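Local coordinates for protein lectin-related NK cell receptor LY49L1 (Mus musculus, PDB 3G8K) that serves as a natural killer cell receptor that probably recognises MHC class I through its C-type lectin-like domain and may bind carbohydrate, at residues L43-E48 with K52-L57. The protein carries 1 engineered substitution. Residues are numbered along the deposited sequence; the frame is centred on the assembly and turned at random.
Sequences LKIDNE and KFLKLL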
loop_
_atom_site.group_PDB
_atom_site.type_symbol
_atom_site.label_atom_id
_atom_site.label_comp_id
_atom_site.label_asym_id
_atom_site.label_seq_id
_atom_site.Cartn_x
_atom_site.Cartn_y
_atom_site.Cartn_z
ATOM N N LEU A 43 -2.476 13.391 -8.188
ATOM C CA LEU A 43 -2.044 13.473 -6.801
ATOM C C LEU A 43 -1.270 14.768 -6.458
ATOM O O LEU A 43 -0.303 15.166 -7.111
ATOM C CB LEU A 43 -1.261 12.212 -6.350
ATOM C CG LEU A 43 -0.545 12.372 -4.967
ATOM C CD1 LEU A 43 -1.593 12.111 -3.906
ATOM C CD2 LEU A 43 0.612 11.399 -4.721
ATOM N N LYS A 44 -1.727 15.411 -5.391
ATOM C CA LYS A 44 -0.956 16.513 -4.799
ATOM C C LYS A 44 -0.240 16.124 -3.482
ATOM O O LYS A 44 -0.878 15.593 -2.598
ATOM C CB LYS A 44 -1.893 17.676 -4.508
ATOM C CG LYS A 44 -1.135 18.815 -3.738
ATOM C CD LYS A 44 -2.016 20.018 -3.524
ATOM C CE LYS A 44 -3.153 19.698 -2.549
ATOM N NZ LYS A 44 -2.756 20.304 -1.203
ATOM N N ILE A 45 1.038 16.497 -3.339
ATOM C CA ILE A 45 1.891 15.983 -2.334
ATOM C C ILE A 45 2.070 17.213 -1.380
ATOM O O ILE A 45 2.419 18.315 -1.793
ATOM C CB ILE A 45 3.256 15.418 -2.869
ATOM C CG1 ILE A 45 3.079 14.336 -3.950
ATOM C CG2 ILE A 45 4.166 14.792 -1.687
ATOM C CD1 ILE A 45 4.396 13.661 -4.333
ATOM N N ASP A 46 1.758 16.998 -0.112
ATOM C CA ASP A 46 1.565 18.101 0.822
ATOM C C ASP A 46 2.782 18.495 1.584
ATOM O O ASP A 46 2.848 19.640 2.060
ATOM C CB ASP A 46 0.445 17.720 1.788
ATOM C CG ASP A 46 -0.887 17.974 1.202
ATOM O OD1 ASP A 46 -1.708 17.079 1.276
ATOM O OD2 ASP A 46 -1.086 19.074 0.607
ATOM N N ASN A 47 3.724 17.569 1.741
ATOM C CA ASN A 47 4.936 17.766 2.544
ATOM C C ASN A 47 5.976 16.656 2.366
ATOM O O ASN A 47 5.728 15.663 1.685
ATOM C CB ASN A 47 4.573 17.967 4.031
ATOM C CG ASN A 47 3.738 16.849 4.573
ATOM O OD1 ASN A 47 4.182 15.726 4.606
ATOM N ND2 ASN A 47 2.532 17.133 5.016
ATOM N N GLU A 48 7.159 16.860 2.940
ATOM C CA GLU A 48 8.274 15.922 2.870
ATOM C C GLU A 48 7.970 14.561 3.506
ATOM O O GLU A 48 8.369 13.512 2.934
ATOM C CB GLU A 48 9.539 16.533 3.472
ATOM C CG GLU A 48 10.194 17.709 2.629
ATOM C CD GLU A 48 9.376 19.030 2.670
ATOM O OE1 GLU A 48 9.719 19.969 1.882
ATOM O OE2 GLU A 48 8.426 19.167 3.529
ATOM N N LYS A 52 8.203 11.090 1.567
ATOM C CA LYS A 52 8.983 9.947 2.140
ATOM C C LYS A 52 8.222 8.648 2.118
ATOM O O LYS A 52 8.719 7.618 1.603
ATOM C CB LYS A 52 9.442 10.266 3.548
ATOM C CG LYS A 52 10.681 11.151 3.573
ATOM C CD LYS A 52 10.821 11.819 4.989
ATOM C CE LYS A 52 12.239 12.420 5.199
ATOM N NZ LYS A 52 12.521 13.420 4.114
ATOM N N PHE A 53 6.989 8.684 2.617
ATOM C CA PHE A 53 6.108 7.541 2.571
ATOM C C PHE A 53 5.791 7.025 1.149
ATOM O O PHE A 53 5.897 5.814 0.878
ATOM C CB PHE A 53 4.815 7.810 3.340
ATOM C CG PHE A 53 3.662 6.967 2.828
ATOM C CD1 PHE A 53 3.591 5.593 3.162
ATOM C CD2 PHE A 53 2.676 7.524 1.980
ATOM C CE1 PHE A 53 2.564 4.774 2.663
ATOM C CE2 PHE A 53 1.659 6.714 1.456
ATOM C CZ PHE A 53 1.582 5.328 1.814
ATOM N N LEU A 54 5.417 7.899 0.217
ATOM C CA LEU A 54 5.060 7.369 -1.096
ATOM C C LEU A 54 6.232 6.676 -1.747
ATOM O O LEU A 54 6.050 5.659 -2.375
ATOM C CB LEU A 54 4.452 8.417 -2.028
ATOM C CG LEU A 54 2.996 8.780 -1.745
ATOM C CD1 LEU A 54 2.795 10.267 -2.170
ATOM C CD2 LEU A 54 2.099 7.800 -2.488
ATOM N N LYS A 55 7.429 7.244 -1.636
ATOM C CA LYS A 55 8.632 6.644 -2.243
ATOM C C LYS A 55 8.927 5.265 -1.609
ATOM O O LYS A 55 9.397 4.343 -2.278
ATOM C CB LYS A 55 9.841 7.527 -1.990
ATOM C CG LYS A 55 10.039 8.747 -2.853
ATOM C CD LYS A 55 10.993 9.606 -2.023
ATOM C CE LYS A 55 11.691 10.748 -2.763
ATOM N NZ LYS A 55 12.161 11.710 -1.644
ATOM N N LEU A 56 8.657 5.158 -0.317
ATOM C CA LEU A 56 8.652 3.893 0.446
ATOM C C LEU A 56 7.607 2.843 -0.051
ATOM O O LEU A 56 7.955 1.699 -0.446
ATOM C CB LEU A 56 8.387 4.290 1.872
ATOM C CG LEU A 56 9.074 3.766 3.116
ATOM C CD1 LEU A 56 8.168 2.651 3.685
ATOM C CD2 LEU A 56 10.594 3.371 2.878
ATOM N N LEU A 57 6.343 3.263 -0.126
ATOM C CA LEU A 57 5.220 2.395 -0.432
ATOM C C LEU A 57 4.789 2.135 -1.856
ATOM O O LEU A 57 4.171 1.107 -2.078
ATOM C CB LEU A 57 3.992 2.872 0.321
ATOM C CG LEU A 57 3.497 1.940 1.427
ATOM C CD1 LEU A 57 3.589 0.402 1.000
ATOM C CD2 LEU A 57 4.239 2.193 2.779
#
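Leu54 lays its CD1 methyl against the CD2 methyl of Leu43, the two side chains reaching for each other tip to tip at 3.5 Å. This is the point in the C-type lectin-like fold where the chain leaves the short strand 41-42 and turns through a loop into helix 48-57, whose Leu54 packs back on the loop. Leu43 projects its branch from the loop with CG anti to the backbone N (chi1 169°), while Leu54 reaches from the helix toward it. The same CD1 methyl of Leu54 also lies 4.3 Å from CD1 of Ile45, so one leucine tip touches both buried residues of the loop. Tyr19 and Ile120, from strands 17-21 and 118-124, touch both leucines and tie the cluster to the central sheet; Trp78 packs on Ile45.

The loop is held from its polar side as well. Lys44 NZ forms a salt bridge with Asp46 OD2, through the syn lone pair of that oxygen, at 2.8 Å, and Lys17 forms a salt bridge with OD1 of the same aspartate. Asn47 is the N-cap of the helix: its OD1 accepts a hydrogen bond from the backbone N of Glu50, pairing with a first-turn amide. Glu48 directs its carboxylate away from the helix segment, where OE1 takes the backbone N of Ala87.

Lys52 N donates to Glu48 O at 2.8 Å, an i to i+4 bond of the helix that is nearly straight, with an N-H...O angle of 163°. The extended aliphatic chain of Lys52 runs past the same oxygen and bends only at its last torsion, its CG lying 3.4 Å from Glu48 O.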